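Local coordinates for gram-positive cocci surface proteins LPxTG domain-containing protein (Streptococcus pneumoniae, PDB 3NZ3) that probably binds host mucin through this domain, part of a cell-wall-anchored surface protein of the pneumococcus, and so serves in adhesion, at residues K38-T50 against Y62-G76. Numbering follows the deposited sequence.
Sequences KEDVVQPVTLSRT and YGEWTTGNWDEVISG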
loop_
_atom_site.group_PDB
_atom_site.type_symbol
_atom_site.label_atom_id
_atom_site.label_comp_id
_atom_site.label_asym_id
_atom_site.label_seq_id
_atom_site.Cartn_x
_atom_site.Cartn_y
_atom_site.Cartn_z
ATOM N N LYS A 38 -6.308 13.065 -10.392
ATOM C CA LYS A 38 -5.046 12.426 -10.761
ATOM C C LYS A 38 -5.271 10.917 -10.779
ATOM O O LYS A 38 -6.220 10.420 -10.163
ATOM C CB LYS A 38 -3.954 12.736 -9.730
ATOM C CG LYS A 38 -3.146 13.993 -9.964
ATOM C CD LYS A 38 -2.223 14.281 -8.767
ATOM C CE LYS A 38 -1.126 13.232 -8.633
ATOM N NZ LYS A 38 0.025 13.700 -7.811
ATOM N N GLU A 39 -4.392 10.193 -11.472
ATOM C CA GLU A 39 -4.405 8.729 -11.438
ATOM C C GLU A 39 -4.129 8.214 -10.025
ATOM O O GLU A 39 -3.330 8.799 -9.290
ATOM C CB GLU A 39 -3.347 8.160 -12.383
ATOM C CG GLU A 39 -3.783 8.023 -13.827
ATOM C CD GLU A 39 -3.082 6.871 -14.525
ATOM O OE1 GLU A 39 -1.843 6.771 -14.421
ATOM O OE2 GLU A 39 -3.772 6.054 -15.169
ATOM N N ASP A 40 -4.787 7.119 -9.660
ATOM C CA ASP A 40 -4.470 6.398 -8.432
ATOM C C ASP A 40 -3.009 5.981 -8.421
ATOM O O ASP A 40 -2.448 5.662 -9.473
ATOM C CB ASP A 40 -5.318 5.133 -8.323
ATOM C CG ASP A 40 -6.726 5.403 -7.857
ATOM O OD1 ASP A 40 -7.054 6.565 -7.519
ATOM O OD2 ASP A 40 -7.506 4.429 -7.814
ATOM N N VAL A 41 -2.403 5.987 -7.234
ATOM C CA VAL A 41 -1.091 5.372 -7.027
ATOM C C VAL A 41 -1.299 4.057 -6.259
ATOM O O VAL A 41 -1.881 4.046 -5.169
ATOM C CB VAL A 41 -0.105 6.329 -6.294
ATOM C CG1 VAL A 41 1.124 5.578 -5.782
ATOM C CG2 VAL A 41 0.326 7.471 -7.229
ATOM N N VAL A 42 -0.853 2.952 -6.849
ATOM C CA VAL A 42 -1.056 1.626 -6.264
ATOM C C VAL A 42 0.304 1.076 -5.832
ATOM O O VAL A 42 1.241 1.016 -6.640
ATOM C CB VAL A 42 -1.774 0.665 -7.252
ATOM C CG1 VAL A 42 -1.942 -0.749 -6.653
ATOM C CG2 VAL A 42 -3.142 1.221 -7.655
ATOM N N GLN A 43 0.407 0.699 -4.556
ATOM C CA GLN A 43 1.671 0.239 -3.973
ATOM C C GLN A 43 1.559 -1.170 -3.380
ATOM O O GLN A 43 1.281 -1.319 -2.181
ATOM C CB GLN A 43 2.163 1.223 -2.899
ATOM C CG GLN A 43 2.261 2.676 -3.373
ATOM C CD GLN A 43 2.845 3.597 -2.331
ATOM O OE1 GLN A 43 2.297 3.758 -1.234
ATOM N NE2 GLN A 43 3.960 4.219 -2.669
ATOM N N PRO A 44 1.773 -2.210 -4.213
ATOM C CA PRO A 44 1.691 -3.584 -3.722
ATOM C C PRO A 44 3.009 -4.059 -3.116
ATOM O O PRO A 44 4.081 -3.834 -3.682
ATOM C CB PRO A 44 1.349 -4.385 -4.977
ATOM C CG PRO A 44 1.938 -3.588 -6.118
ATOM C CD PRO A 44 2.038 -2.150 -5.666
ATOM N N VAL A 45 2.931 -4.683 -1.948
ATOM C CA VAL A 45 4.106 -5.282 -1.333
ATOM C C VAL A 45 3.839 -6.769 -1.120
ATOM O O VAL A 45 2.841 -7.144 -0.508
ATOM C CB VAL A 45 4.497 -4.554 -0.028
ATOM C CG1 VAL A 45 5.487 -5.381 0.801
ATOM C CG2 VAL A 45 5.089 -3.164 -0.353
ATOM N N THR A 46 4.731 -7.607 -1.642
ATOM C CA THR A 46 4.555 -9.055 -1.588
ATOM C C THR A 46 5.550 -9.686 -0.625
ATOM O O THR A 46 6.754 -9.746 -0.894
ATOM C CB THR A 46 4.626 -9.682 -3.008
ATOM O OG1 THR A 46 3.570 -9.136 -3.805
ATOM C CG2 THR A 46 4.477 -11.212 -2.970
ATOM N N LEU A 47 5.027 -10.141 0.510
ATOM C CA LEU A 47 5.833 -10.768 1.553
ATOM C C LEU A 47 5.841 -12.276 1.372
ATOM O O LEU A 47 4.962 -12.827 0.705
ATOM C CB LEU A 47 5.294 -10.403 2.940
ATOM C CG LEU A 47 5.122 -8.903 3.205
ATOM C CD1 LEU A 47 4.604 -8.685 4.597
ATOM C CD2 LEU A 47 6.434 -8.143 2.999
ATOM N N SER A 48 6.835 -12.940 1.959
ATOM C CA SER A 48 6.965 -14.386 1.820
ATOM C C SER A 48 7.459 -15.052 3.097
ATOM O O SER A 48 8.106 -14.424 3.933
ATOM C CB SER A 48 7.914 -14.742 0.674
ATOM O OG SER A 48 9.267 -14.549 1.067
ATOM N N ARG A 49 7.148 -16.335 3.227
ATOM C CA ARG A 49 7.731 -17.162 4.284
ATOM C C ARG A 49 7.906 -18.592 3.783
ATOM O O ARG A 49 7.185 -19.032 2.880
ATOM C CB ARG A 49 6.874 -17.118 5.559
ATOM C CG ARG A 49 5.505 -17.786 5.422
ATOM C CD ARG A 49 4.808 -17.911 6.770
ATOM N NE ARG A 49 3.445 -18.421 6.619
ATOM C CZ ARG A 49 2.610 -18.667 7.628
ATOM N NH1 ARG A 49 2.989 -18.452 8.881
ATOM N NH2 ARG A 49 1.391 -19.131 7.381
ATOM N N THR A 50 8.878 -19.305 4.352
ATOM C CA THR A 50 9.117 -20.692 3.971
ATOM C C THR A 50 8.159 -21.608 4.728
ATOM O O THR A 50 7.813 -21.344 5.881
ATOM C CB THR A 50 10.590 -21.108 4.206
ATOM O OG1 THR A 50 11.445 -20.116 3.645
ATOM C CG2 THR A 50 10.898 -22.425 3.524
ATOM N N TYR A 62 6.589 -23.185 9.841
ATOM C CA TYR A 62 6.677 -21.958 9.049
ATOM C C TYR A 62 7.800 -21.056 9.531
ATOM O O TYR A 62 8.007 -20.889 10.735
ATOM C CB TYR A 62 5.367 -21.177 9.127
ATOM C CG TYR A 62 4.218 -21.802 8.388
ATOM C CD1 TYR A 62 4.110 -21.680 7.004
ATOM C CD2 TYR A 62 3.225 -22.509 9.070
ATOM C CE1 TYR A 62 3.050 -22.254 6.316
ATOM C CE2 TYR A 62 2.154 -23.085 8.383
ATOM C CZ TYR A 62 2.077 -22.952 7.009
ATOM O OH TYR A 62 1.025 -23.512 6.313
ATOM N N GLY A 63 8.508 -20.452 8.584
ATOM C CA GLY A 63 9.514 -19.459 8.918
ATOM C C GLY A 63 8.867 -18.101 9.130
ATOM O O GLY A 63 7.655 -17.947 8.977
ATOM N N GLU A 64 9.682 -17.111 9.472
ATOM C CA GLU A 64 9.206 -15.741 9.620
ATOM C C GLU A 64 8.890 -15.147 8.245
ATOM O O GLU A 64 9.494 -15.537 7.245
ATOM C CB GLU A 64 10.262 -14.882 10.325
ATOM C CG GLU A 64 10.553 -15.285 11.767
ATOM C CD GLU A 64 9.314 -15.253 12.641
ATOM O OE1 GLU A 64 8.589 -14.242 12.623
ATOM O OE2 GLU A 64 9.056 -16.250 13.336
ATOM N N TRP A 65 7.951 -14.208 8.207
ATOM C CA TRP A 65 7.644 -13.459 6.988
ATOM C C TRP A 65 8.691 -12.373 6.738
ATOM O O TRP A 65 9.270 -11.823 7.681
ATOM C CB TRP A 65 6.291 -12.761 7.110
ATOM C CG TRP A 65 5.083 -13.631 7.091
ATOM C CD1 TRP A 65 4.406 -14.130 8.182
ATOM C CD2 TRP A 65 4.350 -14.052 5.935
ATOM N NE1 TRP A 65 3.315 -14.854 7.762
ATOM C CE2 TRP A 65 3.257 -14.821 6.391
ATOM C CE3 TRP A 65 4.520 -13.866 4.551
ATOM C CZ2 TRP A 65 2.334 -15.414 5.511
ATOM C CZ3 TRP A 65 3.606 -14.448 3.680
ATOM C CH2 TRP A 65 2.528 -15.219 4.165
ATOM N N THR A 66 8.905 -12.042 5.466
ATOM C CA THR A 66 9.719 -10.887 5.106
ATOM C C THR A 66 8.962 -9.607 5.463
ATOM O O THR A 66 7.805 -9.655 5.890
ATOM C CB THR A 66 10.074 -10.878 3.599
ATOM O OG1 THR A 66 8.879 -11.051 2.823
ATOM C CG2 THR A 66 11.067 -11.989 3.274
ATOM N N THR A 67 9.629 -8.469 5.311
ATOM C CA THR A 67 8.997 -7.171 5.519
ATOM C C THR A 67 9.196 -6.284 4.303
ATOM O O THR A 67 10.100 -6.507 3.487
ATOM C CB THR A 67 9.573 -6.432 6.735
ATOM O OG1 THR A 67 10.998 -6.391 6.623
ATOM C CG2 THR A 67 9.168 -7.114 8.038
ATOM N N GLY A 68 8.354 -5.262 4.198
ATOM C CA GLY A 68 8.429 -4.330 3.086
ATOM C C GLY A 68 8.173 -2.903 3.519
ATOM O O GLY A 68 8.196 -2.571 4.713
ATOM N N ASN A 69 7.913 -2.062 2.526
ATOM C CA ASN A 69 7.756 -0.637 2.742
ATOM C C ASN A 69 6.940 -0.051 1.598
ATOM O O ASN A 69 7.237 -0.315 0.420
ATOM C CB ASN A 69 9.141 0.014 2.790
ATOM C CG ASN A 69 9.111 1.437 3.301
ATOM O OD1 ASN A 69 9.238 2.386 2.524
ATOM N ND2 ASN A 69 8.968 1.596 4.617
ATOM N N TRP A 70 5.903 0.714 1.941
ATOM C CA TRP A 70 5.226 1.564 0.965
ATOM C C TRP A 70 5.989 2.882 0.918
ATOM O O TRP A 70 6.153 3.536 1.944
ATOM C CB TRP A 70 3.769 1.825 1.354
ATOM C CG TRP A 70 2.886 0.610 1.317
ATOM C CD1 TRP A 70 2.906 -0.385 0.387
ATOM C CD2 TRP A 70 1.827 0.283 2.231
ATOM N NE1 TRP A 70 1.941 -1.320 0.669
ATOM C CE2 TRP A 70 1.264 -0.937 1.795
ATOM C CE3 TRP A 70 1.302 0.900 3.378
ATOM C CZ2 TRP A 70 0.205 -1.558 2.465
ATOM C CZ3 TRP A 70 0.247 0.280 4.047
ATOM C CH2 TRP A 70 -0.287 -0.937 3.587
ATOM N N ASP A 71 6.465 3.253 -0.267
ATOM C CA ASP A 71 7.281 4.450 -0.421
ATOM C C ASP A 71 6.468 5.725 -0.216
ATOM O O ASP A 71 5.248 5.749 -0.430
ATOM C CB ASP A 71 7.933 4.492 -1.804
ATOM C CG ASP A 71 9.005 3.440 -1.985
ATOM O OD1 ASP A 71 9.565 2.958 -0.978
ATOM O OD2 ASP A 71 9.279 3.092 -3.152
ATOM N N GLU A 72 7.162 6.780 0.193
ATOM C CA GLU A 72 6.592 8.120 0.225
ATOM C C GLU A 72 6.104 8.514 -1.166
ATOM O O GLU A 72 6.751 8.206 -2.178
ATOM C CB GLU A 72 7.631 9.138 0.728
ATOM C CG GLU A 72 7.144 10.585 0.657
ATOM C CD GLU A 72 8.203 11.631 0.991
ATOM O OE1 GLU A 72 9.395 11.417 0.697
ATOM O OE2 GLU A 72 7.823 12.692 1.536
ATOM N N VAL A 73 4.951 9.182 -1.214
ATOM C CA VAL A 73 4.434 9.728 -2.465
ATOM C C VAL A 73 4.071 11.203 -2.287
ATOM O O VAL A 73 3.139 11.535 -1.557
ATOM C CB VAL A 73 3.201 8.940 -2.990
ATOM C CG1 VAL A 73 2.733 9.507 -4.320
ATOM C CG2 VAL A 73 3.530 7.451 -3.148
ATOM N N ILE A 74 4.822 12.073 -2.957
ATOM C CA ILE A 74 4.545 13.514 -2.955
ATOM C C ILE A 74 3.300 13.784 -3.811
ATOM O O ILE A 74 3.202 13.310 -4.948
ATOM C CB ILE A 74 5.769 14.322 -3.469
ATOM C CG1 ILE A 74 6.986 14.082 -2.561
ATOM C CG2 ILE A 74 5.457 15.823 -3.549
ATOM C CD1 ILE A 74 8.323 14.378 -3.232
ATOM N N SER A 75 2.340 14.513 -3.247
ATOM C CA SER A 75 1.136 14.905 -3.978
ATOM C C SER A 75 1.470 16.104 -4.857
ATOM O O SER A 75 1.775 17.184 -4.352
ATOM C CB SER A 75 0.000 15.266 -3.014
ATOM O OG SER A 75 -0.189 14.277 -2.013
ATOM N N GLY A 76 1.416 15.917 -6.171
ATOM C CA GLY A 76 1.799 16.984 -7.108
ATOM C C GLY A 76 0.811 18.138 -7.127
ATOM O O GLY A 76 -0.333 17.987 -6.693
HETATM O O HOH W 1 9.311 -10.857 0.125
HETATM O O HOH W 2 5.355 -17.573 10.117
HETATM O O HOH W 3 10.507 -17.963 6.359
#
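Arg49 lies between Tyr62 and Trp65 where strand 39-50 meets the antiparallel chain 62-76: beside the end of the outermost strand 60-62 a few hydrogen bonds join them; farther along, residues 68-74, paired with strand 88-94, pack through side chains. Long, with a flat charged end, Arg49 can lie against two rings: its guanidinium stacks on Tyr62 in a cation-pi contact, planes 15° apart and CZ 3.8 Å from the ring centroid, and its extended chain lays CD over one face of the Trp65 indole, a CH-pi contact. A salt bridge to Glu18 on strand 14-30 and a water shared by NH1 and Gly63 O fix the charged end. Gly63 N donates to Thr50 O at 2.9 Å. Thr66 grips Ser48 twice: its N donates to Ser48 O, while OG1, with chi1 51°, stands in for a backbone carbonyl and accepts from Ser48 N at 2.9 Å. Branched Leu47 lays its methyls against the Thr66-Gly68 backbone, CD2 3.6 Å from Thr67 C. Gly68, lacking a side chain, admits Val45 CG1 to 3.9 Å from its CA. Val45 CG2 packs 3.6 Å from Trp70 CD1. Gln43 reaches across, NE2 donating to Asp71 O at 3.0 Å while Arg24 holds OE1. Val41 and Val73 meet tip to tip. A chain leaving one sheet's edge to pair in a second, while its neighbour stays, fits this mucin-binding domain's elongated, all-beta, Ig-like fold.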